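Activated BY transcription factor SSRB (Salmonella enterica, PDB 2WNW) belongs to family 30 of the O-glycosyl hydrolases, combining an eight-stranded TIM barrel with a beta-sandwich domain. Local coordinates at residues V58-N61 and T67-Q70; S73-A78 and E349-Y354; G304-H309 and R362-W367; S326-W331 and Y368-F373. One frame throughout, in Å; residues are numbered along the deposited sequence.

Interaction 1: V58-N61 and T67-Q70; sequences VVFN and TKAQ
Lys68 and Phe60 form most of this contact, which joins the last turn of helix 54-61 to the next helix, 65-76, across the short loop between them, in the TIM-barrel domain. The lysine reaches back at about a right angle to the phenylalanine, fully extended beyond CG, and its methylenes run under one face of the ring. The CG hydrogens make an off-centre CH-pi contact, with CG 4.3 Å from the centroid of the Phe60 ring. Around the rim, Phe60 CE1 lies 3.8 Å from Lys68 CB, and Phe60 CZ lies 3.9 Å from Lys68 CD. The ring comes into position with CG anti to the backbone N (chi1 171°), while Leu126 and Leu334 add apolar cover. Further along the lysine, CE passes 3.4 Å from Phe60 O and 3.8 Å from Asn61 O. The ammonium group thus sits close to the carbonyl end of helix 54-61, where its charge should be favourable; its ion pair with Glu65 is long and weak. Asn61 is held through ND2 by Ala121 O, and its OD1 takes a hydrogen bond of 2.7 Å from a water that in turn accepts one of 2.9 Å from Lys68 NZ.

Interaction 2: S73-A78 and E349-Y354; sequences SLYFSA and EAPIQY
Ile352 turns CG1 anti to its own carbonyl carbon (chi1 -66°) and carries CD1 on in an extended line (chi2 -175°), which sends the methyl straight at the Tyr75 ring coming from the opposite direction. The tyrosine meets it with chi1 at -95°, a departure from staggering that suggests some strain. CD1 of Ile352 rests over one face of the ring in a CH-pi contact, 4.0 Å from the centroid of Tyr75 and shifted toward the rim, where Tyr75 CE1 is 3.6 Å from Ile352 CD1. Pro351 arrives differently: it lies at the ring's edge, near its plane, with Pro351 CB 3.3 Å from Tyr75 OH and Pro351 CG 3.8 Å from the same oxygen. Through this pairing the last turn of helix 65-76 packs against a small three-stranded sheet, formed by strands 332-336, 352-355 and 360-363, that supplements the TIM barrel. The phenol oxygen is buried among these carbons, but it is hydrogen-bonded to the backbone O of Leu333, which fixes where the hydroxyl end of the side chain lies. Tyr83 stacks on the same ring, and Phe71 meets it with planes nearly perpendicular. Ile352 also packs on Leu334 and Leu361 of the small sheet and on Trp367 of helix 365-374.

Interaction 3: G304-H309 and R362-W367; sequences GSQIRH and RRNHSW. With PO4 (phosphate ion), chain D.
Asn364 ND2 is gripped by two acceptors, Ala350 O and Gln353 OE1, and the asparagine so held presents its CB to the end of Gln306 across the contact. The next residue, His365, makes the main packing. Gln306 CB sits almost exactly above the middle of the imidazole, 3.5 Å from the centroid of the His365 ring and 1° off its normal, a well-centred CH-pi contact. Because Gln306 bends at chi2 (-51°), its amide folds toward Asn364 and the start of helix 365-374 instead of continuing across the ring. At the rim of the imidazole, His365 CD2 lies 3.7 Å from Gln306 O and 4.4 Å from Ile307 CD1, while Phe15 meets the ring edge-to-face. Two helix N termini of the TIM-barrel domain are joined here, those of 305-322 and 365-374, the latter following strand 360-363 after Asn364.

Just before helix 305-322, Gly304 N gives a weak hydrogen bond of 3.2 Å to phosphate O1, fairly straight at 163°. Arg308 lies beside the ion and forms salt bridges with Asp302 and Glu300; its separation from the phosphate is too short in the model to be relied on. The phosphate probably comes from the crystallisation liquor, and a helix start beside an arginine is the kind of setting in which a small anion can probably settle. Between the helices, carbon over the imidazole face is a large part of the contact, and the asparagine's amide is held by Gln353 of the small sheet and by Ala350 in the loop leading into it.

Interaction 4: S326-W331 and Y368-F373; sequences SGFIDW and YGIGHF
The closing strand of the TIM barrel, 327-330, packs here on helix 365-374, with Phe328 and Asp330 directed at Ile370. These two residues alternate with Ile329, which takes no part. Ile370 forms the helix side of the contact. Its CG2 stands anti to the backbone N, and its CG1 and CD1 form an extended prong (chi1 -65°, chi2 173°), which brings both branches to the CE2-CZ end of the phenylalanine ring. Phe328 CE2 is 3.9 Å from Ile370 CG2, and Phe328 CZ is 4.0 Å from Ile370 CD1. The isoleucine approaches the ring obliquely, with the two side chains crossing at about a right angle.

Met317 and Tyr313 of helix 305-322 fill in beside this pair, touching Phe328 and Ile370 respectively, and on the barrel side the Phe292 ring meets that of Phe328 with planes nearly parallel. One face of Phe328 also receives the backbone N of Asp330, two residues further along the strand, 3.8 Å above the ring plane and toward its rim. Beyond Asp330 the chain turns a corner at Trp331, whose NE1 is hydrogen-bonded to a glycerol, probably from the crystallisation liquor, at the C-terminal end of the barrel strands, the end where TIM-barrel enzymes generally place their active sites. The carboxylate of Asp330 is buried; OD1 is hydrogen-bonded to Tyr313 OH, which keeps its plane from turning freely, and the other oxygen, OD2, comes 4.1 Å from Ile370 CD1.

Following the chain, interaction 1 closes first, a short turn between helices 54-61 and 65-76. Interaction 2 then opens on the end of helix 65-76 and closes a loop of about 270 residues, spanning much of the barrel, when strand 352-355 arrives. Inside that span start interaction 3, at helix 305-322, and interaction 4, at strand 327-330. Both close later, at 362-367 and 368-373, so interactions 2, 3 and 4 all cross one another. Helix 65-76 is common to the first two contacts and helix 365-374 to the last two; strands 352-355 and 360-363 join interactions 2 and 3, tying barrel, small sheet and surrounding helices together.

Interaction 1: V58-N61 and T67-Q70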
loop_
_atom_site.group_PDB
_atom_site.type_symbol
_atom_site.label_atom_id
_atom_site.label_comp_id
_atom_site.label_asym_id
_atom_site.label_seq_id
_atom_site.Cartn_x
_atom_site.Cartn_y
_atom_site.Cartn_z
ATOM N N VAL A 58 18.674 -20.290 28.201
ATOM C CA VAL A 58 19.363 -21.549 28.469
ATOM C C VAL A 58 20.454 -21.782 27.426
ATOM O O VAL A 58 21.545 -22.258 27.749
ATOM C CB VAL A 58 18.360 -22.731 28.473
ATOM C CG1 VAL A 58 19.099 -24.059 28.398
ATOM C CG2 VAL A 58 17.514 -22.675 29.746
ATOM N N VAL A 59 20.165 -21.437 26.176
ATOM C CA VAL A 59 21.147 -21.597 25.109
ATOM C C VAL A 59 22.297 -20.625 25.349
ATOM O O VAL A 59 23.468 -20.980 25.196
ATOM C CB VAL A 59 20.511 -21.324 23.729
ATOM C CG1 VAL A 59 21.578 -21.345 22.636
ATOM C CG2 VAL A 59 19.446 -22.373 23.448
ATOM N N PHE A 60 21.959 -19.399 25.736
ATOM C CA PHE A 60 22.966 -18.381 26.014
ATOM C C PHE A 60 23.882 -18.836 27.153
ATOM O O PHE A 60 25.103 -18.707 27.073
ATOM C CB PHE A 60 22.299 -17.066 26.418
ATOM C CG PHE A 60 23.265 -16.028 26.925
ATOM C CD1 PHE A 60 24.115 -15.364 26.050
ATOM C CD2 PHE A 60 23.329 -15.723 28.282
ATOM C CE1 PHE A 60 25.016 -14.408 26.515
ATOM C CE2 PHE A 60 24.229 -14.766 28.761
ATOM C CZ PHE A 60 25.072 -14.108 27.875
ATOM N N ASN A 61 23.280 -19.353 28.220
ATOM C CA ASN A 61 24.047 -19.814 29.371
ATOM C C ASN A 61 25.013 -20.947 29.007
ATOM O O ASN A 61 26.033 -21.128 29.669
ATOM C CB ASN A 61 23.111 -20.292 30.488
ATOM C CG ASN A 61 22.338 -19.157 31.145
ATOM O OD1 ASN A 61 22.668 -17.980 30.986
ATOM N ND2 ASN A 61 21.313 -19.512 31.912
ATOM N N THR A 67 32.143 -16.822 23.414
ATOM C CA THR A 67 30.970 -16.760 22.557
ATOM C C THR A 67 29.898 -15.827 23.118
ATOM O O THR A 67 29.253 -15.099 22.360
ATOM C CB THR A 67 30.373 -18.165 22.335
ATOM O OG1 THR A 67 31.338 -18.987 21.663
ATOM C CG2 THR A 67 29.111 -18.083 21.486
ATOM N N LYS A 68 29.704 -15.841 24.436
ATOM C CA LYS A 68 28.708 -14.966 25.052
ATOM C C LYS A 68 28.996 -13.515 24.678
ATOM O O LYS A 68 28.088 -12.760 24.333
ATOM C CB LYS A 68 28.720 -15.099 26.581
ATOM C CG LYS A 68 28.198 -16.421 27.123
ATOM C CD LYS A 68 28.111 -16.382 28.645
ATOM C CE LYS A 68 27.588 -17.693 29.214
ATOM N NZ LYS A 68 27.479 -17.655 30.700
ATOM N N ALA A 69 30.266 -13.132 24.751
ATOM C CA ALA A 69 30.683 -11.772 24.425
ATOM C C ALA A 69 30.398 -11.440 22.961
ATOM O O ALA A 69 29.872 -10.372 22.652
ATOM C CB ALA A 69 32.174 -11.597 24.723
ATOM N N GLN A 70 30.762 -12.353 22.063
ATOM C CA GLN A 70 30.529 -12.149 20.635
ATOM C C GLN A 70 29.031 -12.019 20.355
ATOM O O GLN A 70 28.599 -11.127 19.621
ATOM C CB GLN A 70 31.099 -13.322 19.828
ATOM C CG GLN A 70 30.558 -13.406 18.401
ATOM C CD GLN A 70 31.061 -14.618 17.639
ATOM O OE1 GLN A 70 31.066 -15.736 18.158
ATOM N NE2 GLN A 70 31.473 -14.406 16.394
HETATM O O HOH W 1 25.001 -16.964 31.975
#

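Interaction 2: S73-A78 and E349-Y354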
loop_
_atom_site.group_PDB
_atom_site.type_symbol
_atom_site.label_atom_id
_atom_site.label_comp_id
_atom_site.label_asym_id
_atom_site.label_seq_id
_atom_site.Cartn_x
_atom_site.Cartn_y
_atom_site.Cartn_z
ATOM N N SER A 73 27.614 -8.623 21.590
ATOM C CA SER A 73 28.087 -7.492 20.792
ATOM C C SER A 73 27.368 -7.433 19.446
ATOM O O SER A 73 27.004 -6.361 18.965
ATOM C CB SER A 73 29.593 -7.604 20.545
ATOM O OG SER A 73 30.313 -7.575 21.764
ATOM N N LEU A 74 27.176 -8.600 18.843
ATOM C CA LEU A 74 26.512 -8.703 17.548
ATOM C C LEU A 74 25.108 -8.115 17.567
ATOM O O LEU A 74 24.683 -7.456 16.622
ATOM C CB LEU A 74 26.430 -10.174 17.132
ATOM C CG LEU A 74 27.300 -10.724 15.995
ATOM C CD1 LEU A 74 28.419 -9.773 15.625
ATOM C CD2 LEU A 74 27.834 -12.075 16.428
ATOM N N TYR A 75 24.393 -8.362 18.655
ATOM C CA TYR A 75 23.022 -7.897 18.793
ATOM C C TYR A 75 22.841 -6.551 19.483
ATOM O O TYR A 75 22.024 -5.737 19.054
ATOM C CB TYR A 75 22.215 -8.941 19.564
ATOM C CG TYR A 75 21.448 -9.938 18.724
ATOM C CD1 TYR A 75 21.346 -11.272 19.126
ATOM C CD2 TYR A 75 20.745 -9.537 17.584
ATOM C CE1 TYR A 75 20.560 -12.179 18.428
ATOM C CE2 TYR A 75 19.948 -10.444 16.872
ATOM C CZ TYR A 75 19.860 -11.761 17.306
ATOM O OH TYR A 75 19.046 -12.659 16.653
ATOM N N PHE A 76 23.609 -6.310 20.541
ATOM C CA PHE A 76 23.427 -5.086 21.305
ATOM C C PHE A 76 24.487 -3.998 21.251
ATOM O O PHE A 76 24.330 -2.949 21.875
ATOM C CB PHE A 76 23.126 -5.478 22.747
ATOM C CG PHE A 76 22.052 -6.520 22.855
ATOM C CD1 PHE A 76 22.378 -7.863 23.020
ATOM C CD2 PHE A 76 20.715 -6.168 22.703
ATOM C CE1 PHE A 76 21.386 -8.840 23.028
ATOM C CE2 PHE A 76 19.716 -7.141 22.709
ATOM C CZ PHE A 76 20.052 -8.476 22.871
ATOM N N SER A 77 25.558 -4.233 20.505
ATOM C CA SER A 77 26.602 -3.225 20.364
ATOM C C SER A 77 26.058 -2.114 19.476
ATOM O O SER A 77 25.368 -2.381 18.492
ATOM C CB SER A 77 27.850 -3.827 19.714
ATOM O OG SER A 77 28.720 -2.807 19.252
ATOM N N ALA A 78 26.365 -0.870 19.829
ATOM C CA ALA A 78 25.911 0.274 19.053
ATOM C C ALA A 78 26.546 0.262 17.665
ATOM O O ALA A 78 26.050 0.907 16.740
ATOM C CB ALA A 78 26.262 1.565 19.778
ATOM N N GLU A 349 13.226 -21.349 13.621
ATOM C CA GLU A 349 14.539 -20.776 13.359
ATOM C C GLU A 349 14.633 -19.465 14.146
ATOM O O GLU A 349 13.612 -18.873 14.500
ATOM C CB GLU A 349 14.702 -20.487 11.863
ATOM C CG GLU A 349 16.110 -20.092 11.455
ATOM C CD GLU A 349 16.201 -19.688 9.995
ATOM O OE1 GLU A 349 15.808 -18.550 9.661
ATOM O OE2 GLU A 349 16.657 -20.518 9.179
ATOM N N ALA A 350 15.857 -19.038 14.443
ATOM C CA ALA A 350 16.110 -17.772 15.129
ATOM C C ALA A 350 17.243 -17.164 14.307
ATOM O O ALA A 350 18.057 -17.898 13.739
ATOM C CB ALA A 350 16.553 -18.005 16.578
ATOM N N PRO A 351 17.309 -15.826 14.214
ATOM C CA PRO A 351 18.377 -15.201 13.423
ATOM C C PRO A 351 19.775 -15.693 13.771
ATOM O O PRO A 351 20.661 -15.717 12.917
ATOM C CB PRO A 351 18.178 -13.711 13.690
ATOM C CG PRO A 351 16.677 -13.618 13.833
ATOM C CD PRO A 351 16.377 -14.808 14.731
ATOM N N ILE A 352 19.974 -16.068 15.030
ATOM C CA ILE A 352 21.258 -16.603 15.456
ATOM C C ILE A 352 20.997 -17.916 16.172
ATOM O O ILE A 352 20.104 -18.011 17.016
ATOM C CB ILE A 352 22.018 -15.643 16.409
ATOM C CG1 ILE A 352 22.420 -14.376 15.656
ATOM C CG2 ILE A 352 23.271 -16.335 16.955
ATOM C CD1 ILE A 352 23.283 -13.423 16.465
ATOM N N GLN A 353 21.755 -18.940 15.802
ATOM C CA GLN A 353 21.619 -20.241 16.429
ATOM C C GLN A 353 22.983 -20.676 16.934
ATOM O O GLN A 353 24.015 -20.291 16.379
ATOM C CB GLN A 353 21.022 -21.249 15.442
ATOM C CG GLN A 353 19.523 -21.027 15.238
ATOM C CD GLN A 353 18.910 -21.970 14.224
ATOM O OE1 GLN A 353 19.044 -21.775 13.015
ATOM N NE2 GLN A 353 18.238 -23.006 14.713
ATOM N N TYR A 354 22.986 -21.464 18.001
ATOM C CA TYR A 354 24.234 -21.892 18.610
ATOM C C TYR A 354 24.368 -23.394 18.837
ATOM O O TYR A 354 23.449 -24.055 19.322
ATOM C CB TYR A 354 24.417 -21.138 19.933
ATOM C CG TYR A 354 25.616 -21.567 20.740
ATOM C CD1 TYR A 354 25.467 -22.367 21.869
ATOM C CD2 TYR A 354 26.904 -21.167 20.377
ATOM C CE1 TYR A 354 26.568 -22.759 22.625
ATOM C CE2 TYR A 354 28.014 -21.555 21.127
ATOM C CZ TYR A 354 27.837 -22.348 22.247
ATOM O OH TYR A 354 28.925 -22.730 22.995
#

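Interaction 3: G304-H309 and R362-W367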
loop_
_atom_site.group_PDB
_atom_site.type_symbol
_atom_site.label_atom_id
_atom_site.label_comp_id
_atom_site.label_asym_id
_atom_site.label_seq_id
_atom_site.Cartn_x
_atom_site.Cartn_y
_atom_site.Cartn_z
ATOM N N GLY A 304 16.123 -23.626 -0.993
ATOM C CA GLY A 304 15.624 -22.263 -0.935
ATOM C C GLY A 304 15.170 -21.730 0.412
ATOM O O GLY A 304 14.695 -20.602 0.488
ATOM N N SER A 305 15.322 -22.513 1.475
ATOM C CA SER A 305 14.878 -22.066 2.795
ATOM C C SER A 305 15.434 -20.718 3.257
ATOM O O SER A 305 14.671 -19.844 3.670
ATOM C CB SER A 305 15.176 -23.137 3.850
ATOM O OG SER A 305 16.549 -23.472 3.878
ATOM N N GLN A 306 16.750 -20.532 3.195
ATOM C CA GLN A 306 17.320 -19.265 3.637
ATOM C C GLN A 306 16.803 -18.063 2.850
ATOM O O GLN A 306 16.525 -17.012 3.433
ATOM C CB GLN A 306 18.849 -19.311 3.588
ATOM C CG GLN A 306 19.457 -20.156 4.704
ATOM C CD GLN A 306 18.923 -19.763 6.077
ATOM O OE1 GLN A 306 18.307 -20.574 6.775
ATOM N NE2 GLN A 306 19.150 -18.513 6.462
ATOM N N ILE A 307 16.671 -18.211 1.535
ATOM C CA ILE A 307 16.173 -17.117 0.710
ATOM C C ILE A 307 14.719 -16.810 1.057
ATOM O O ILE A 307 14.326 -15.642 1.103
ATOM C CB ILE A 307 16.290 -17.446 -0.804
ATOM C CG1 ILE A 307 17.719 -17.175 -1.278
ATOM C CG2 ILE A 307 15.301 -16.612 -1.609
ATOM C CD1 ILE A 307 18.136 -15.703 -1.190
ATOM N N ARG A 308 13.924 -17.852 1.301
ATOM C CA ARG A 308 12.519 -17.655 1.659
ATOM C C ARG A 308 12.396 -16.924 2.992
ATOM O O ARG A 308 11.519 -16.079 3.162
ATOM C CB ARG A 308 11.774 -18.991 1.769
ATOM C CG ARG A 308 11.515 -19.717 0.447
ATOM C CD ARG A 308 10.343 -20.681 0.606
ATOM N NE ARG A 308 10.537 -21.592 1.733
ATOM C CZ ARG A 308 11.313 -22.668 1.692
ATOM N NH1 ARG A 308 11.959 -22.968 0.577
ATOM N NH2 ARG A 308 11.458 -23.441 2.756
ATOM N N HIS A 309 13.263 -17.267 3.940
ATOM C CA HIS A 309 13.240 -16.634 5.257
ATOM C C HIS A 309 13.655 -15.172 5.139
ATOM O O HIS A 309 13.105 -14.297 5.809
ATOM C CB HIS A 309 14.167 -17.391 6.209
ATOM C CG HIS A 309 13.746 -18.807 6.453
ATOM N ND1 HIS A 309 14.485 -19.685 7.216
ATOM C CD2 HIS A 309 12.663 -19.502 6.025
ATOM C CE1 HIS A 309 13.879 -20.859 7.246
ATOM N NE2 HIS A 309 12.772 -20.774 6.531
ATOM N N ARG A 362 26.046 -19.316 14.684
ATOM C CA ARG A 362 25.638 -19.221 13.282
ATOM C C ARG A 362 24.605 -18.119 13.037
ATOM O O ARG A 362 23.601 -18.029 13.745
ATOM C CB ARG A 362 25.061 -20.567 12.836
ATOM C CG ARG A 362 24.308 -20.550 11.520
ATOM C CD ARG A 362 23.096 -21.471 11.602
ATOM N NE ARG A 362 23.450 -22.800 12.094
ATOM C CZ ARG A 362 22.569 -23.703 12.516
ATOM N NH1 ARG A 362 21.273 -23.424 12.511
ATOM N NH2 ARG A 362 22.983 -24.889 12.942
ATOM N N ARG A 363 24.857 -17.287 12.029
ATOM C CA ARG A 363 23.941 -16.206 11.678
ATOM C C ARG A 363 23.183 -16.543 10.399
ATOM O O ARG A 363 23.784 -16.703 9.333
ATOM C CB ARG A 363 24.708 -14.896 11.482
ATOM C CG ARG A 363 25.093 -14.201 12.775
ATOM C CD ARG A 363 25.947 -12.982 12.505
ATOM N NE ARG A 363 27.262 -13.357 11.996
ATOM C CZ ARG A 363 28.167 -12.488 11.559
ATOM N NH1 ARG A 363 27.900 -11.189 11.568
ATOM N NH2 ARG A 363 29.341 -12.919 11.113
ATOM N N ASN A 364 21.862 -16.652 10.508
ATOM C CA ASN A 364 21.027 -16.967 9.356
ATOM C C ASN A 364 20.749 -15.723 8.517
ATOM O O ASN A 364 21.027 -14.605 8.949
ATOM C CB ASN A 364 19.716 -17.601 9.827
ATOM C CG ASN A 364 19.927 -18.978 10.428
ATOM O OD1 ASN A 364 20.508 -19.855 9.789
ATOM N ND2 ASN A 364 19.463 -19.174 11.661
ATOM N N HIS A 365 20.204 -15.917 7.319
ATOM C CA HIS A 365 19.902 -14.795 6.433
ATOM C C HIS A 365 19.057 -13.727 7.129
ATOM O O HIS A 365 19.265 -12.530 6.925
ATOM C CB HIS A 365 19.166 -15.281 5.175
ATOM C CG HIS A 365 20.064 -15.869 4.126
ATOM N ND1 HIS A 365 21.190 -16.604 4.433
ATOM C CD2 HIS A 365 19.977 -15.863 2.775
ATOM C CE1 HIS A 365 21.755 -17.027 3.315
ATOM N NE2 HIS A 365 21.040 -16.591 2.295
ATOM N N SER A 366 18.102 -14.163 7.942
ATOM C CA SER A 366 17.222 -13.236 8.647
ATOM C C SER A 366 17.984 -12.220 9.496
ATOM O O SER A 366 17.564 -11.072 9.613
ATOM C CB SER A 366 16.236 -14.012 9.522
ATOM O OG SER A 366 16.924 -14.810 10.468
ATOM N N TRP A 367 19.105 -12.630 10.081
ATOM C CA TRP A 367 19.891 -11.712 10.903
ATOM C C TRP A 367 20.347 -10.524 10.053
ATOM O O TRP A 367 20.261 -9.378 10.487
ATOM C CB TRP A 367 21.117 -12.421 11.494
ATOM C CG TRP A 367 21.857 -11.593 12.517
ATOM C CD1 TRP A 367 21.543 -11.448 13.839
ATOM C CD2 TRP A 367 23.017 -10.779 12.289
ATOM N NE1 TRP A 367 22.436 -10.593 14.452
ATOM C CE2 TRP A 367 23.350 -10.167 13.522
ATOM C CE3 TRP A 367 23.808 -10.504 11.164
ATOM C CZ2 TRP A 367 24.440 -9.296 13.660
ATOM C CZ3 TRP A 367 24.892 -9.638 11.300
ATOM C CH2 TRP A 367 25.196 -9.045 12.542
HETATM P P PO4 D . 13.005 -24.466 -2.567
HETATM O O1 PO4 D . 13.835 -25.605 -2.149
HETATM O O2 PO4 D . 13.672 -23.738 -3.663
HETATM O O3 PO4 D . 11.679 -24.955 -3.018
HETATM O O4 PO4 D . 12.829 -23.566 -1.435
#

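Interaction 4: S326-W331 and Y368-F373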
loop_
_atom_site.group_PDB
_atom_site.type_symbol
_atom_site.label_atom_id
_atom_site.label_comp_id
_atom_site.label_asym_id
_atom_site.label_seq_id
_atom_site.Cartn_x
_atom_site.Cartn_y
_atom_site.Cartn_z
ATOM N N SER A 326 4.857 1.073 14.391
ATOM C CA SER A 326 5.665 1.855 15.330
ATOM C C SER A 326 6.930 1.169 15.848
ATOM O O SER A 326 7.708 1.778 16.579
ATOM C CB SER A 326 4.809 2.271 16.533
ATOM O OG SER A 326 4.391 1.137 17.280
ATOM N N GLY A 327 7.136 -0.094 15.490
ATOM C CA GLY A 327 8.318 -0.787 15.973
ATOM C C GLY A 327 8.359 -2.242 15.566
ATOM O O GLY A 327 7.337 -2.812 15.184
ATOM N N PHE A 328 9.543 -2.844 15.665
ATOM C CA PHE A 328 9.748 -4.234 15.281
ATOM C C PHE A 328 10.416 -5.066 16.368
ATOM O O PHE A 328 11.488 -4.712 16.868
ATOM C CB PHE A 328 10.609 -4.289 14.010
ATOM C CG PHE A 328 11.131 -5.669 13.671
ATOM C CD1 PHE A 328 10.375 -6.547 12.899
ATOM C CD2 PHE A 328 12.384 -6.084 14.121
ATOM C CE1 PHE A 328 10.856 -7.818 12.577
ATOM C CE2 PHE A 328 12.878 -7.357 13.807
ATOM C CZ PHE A 328 12.109 -8.225 13.029
ATOM N N ILE A 329 9.776 -6.171 16.731
ATOM C CA ILE A 329 10.341 -7.084 17.709
ATOM C C ILE A 329 10.242 -8.505 17.167
ATOM O O ILE A 329 9.147 -9.044 16.977
ATOM C CB ILE A 329 9.621 -7.037 19.068
ATOM C CG1 ILE A 329 9.541 -5.593 19.577
ATOM C CG2 ILE A 329 10.407 -7.877 20.080
ATOM C CD1 ILE A 329 8.838 -5.456 20.920
ATOM N N ASP A 330 11.405 -9.089 16.907
ATOM C CA ASP A 330 11.517 -10.452 16.405
ATOM C C ASP A 330 11.205 -11.393 17.570
ATOM O O ASP A 330 11.142 -10.961 18.721
ATOM C CB ASP A 330 12.947 -10.669 15.899
ATOM C CG ASP A 330 13.195 -12.073 15.373
ATOM O OD1 ASP A 330 12.270 -12.686 14.795
ATOM O OD2 ASP A 330 14.337 -12.554 15.522
ATOM N N TRP A 331 10.989 -12.669 17.271
ATOM C CA TRP A 331 10.711 -13.653 18.315
ATOM C C TRP A 331 12.082 -14.025 18.899
ATOM O O TRP A 331 12.966 -13.167 18.970
ATOM C CB TRP A 331 10.001 -14.864 17.694
ATOM C CG TRP A 331 9.398 -15.889 18.647
ATOM C CD1 TRP A 331 9.014 -17.159 18.316
ATOM C CD2 TRP A 331 9.091 -15.732 20.047
ATOM N NE1 TRP A 331 8.494 -17.801 19.413
ATOM C CE2 TRP A 331 8.528 -16.953 20.489
ATOM C CE3 TRP A 331 9.237 -14.684 20.970
ATOM C CZ2 TRP A 331 8.111 -17.158 21.814
ATOM C CZ3 TRP A 331 8.822 -14.887 22.293
ATOM C CH2 TRP A 331 8.267 -16.118 22.699
ATOM N N TYR A 368 20.823 -10.799 8.841
ATOM C CA TYR A 368 21.278 -9.730 7.952
ATOM C C TYR A 368 20.101 -8.918 7.424
ATOM O O TYR A 368 20.217 -7.712 7.222
ATOM C CB TYR A 368 22.087 -10.295 6.780
ATOM C CG TYR A 368 23.308 -11.066 7.215
ATOM C CD1 TYR A 368 23.271 -12.454 7.346
ATOM C CD2 TYR A 368 24.491 -10.403 7.542
ATOM C CE1 TYR A 368 24.380 -13.163 7.795
ATOM C CE2 TYR A 368 25.607 -11.104 7.994
ATOM C CZ TYR A 368 25.543 -12.481 8.120
ATOM O OH TYR A 368 26.635 -13.176 8.587
ATOM N N GLY A 369 18.968 -9.585 7.208
ATOM C CA GLY A 369 17.784 -8.895 6.729
ATOM C C GLY A 369 17.330 -7.860 7.742
ATOM O O GLY A 369 17.055 -6.715 7.394
ATOM N N ILE A 370 17.241 -8.265 9.003
ATOM C CA ILE A 370 16.837 -7.350 10.066
ATOM C C ILE A 370 17.867 -6.222 10.130
ATOM O O ILE A 370 17.525 -5.066 10.358
ATOM C CB ILE A 370 16.790 -8.079 11.425
ATOM C CG1 ILE A 370 15.688 -9.144 11.400
ATOM C CG2 ILE A 370 16.553 -7.088 12.552
ATOM C CD1 ILE A 370 15.678 -10.039 12.628
ATOM N N GLY A 371 19.127 -6.580 9.904
ATOM C CA GLY A 371 20.211 -5.614 9.946
ATOM C C GLY A 371 20.086 -4.428 9.006
ATOM O O GLY A 371 20.534 -3.330 9.336
ATOM N N HIS A 372 19.494 -4.635 7.832
ATOM C CA HIS A 372 19.333 -3.535 6.888
ATOM C C HIS A 372 18.511 -2.416 7.513
ATOM O O HIS A 372 18.562 -1.271 7.055
ATOM C CB HIS A 372 18.690 -4.031 5.587
ATOM C CG HIS A 372 19.687 -4.511 4.578
ATOM N ND1 HIS A 372 20.385 -3.651 3.755
ATOM C CD2 HIS A 372 20.165 -5.751 4.317
ATOM C CE1 HIS A 372 21.250 -4.341 3.033
ATOM N NE2 HIS A 372 21.138 -5.617 3.355
ATOM N N PHE A 373 17.764 -2.757 8.562
ATOM C CA PHE A 373 16.946 -1.789 9.291
ATOM C C PHE A 373 17.582 -1.335 10.614
ATOM O O PHE A 373 17.959 -0.174 10.783
ATOM C CB PHE A 373 15.576 -2.370 9.661
ATOM C CG PHE A 373 14.575 -2.383 8.544
ATOM C CD1 PHE A 373 14.539 -3.435 7.637
ATOM C CD2 PHE A 373 13.638 -1.361 8.424
ATOM C CE1 PHE A 373 13.576 -3.472 6.624
ATOM C CE2 PHE A 373 12.673 -1.389 7.414
ATOM C CZ PHE A 373 12.644 -2.448 6.516
#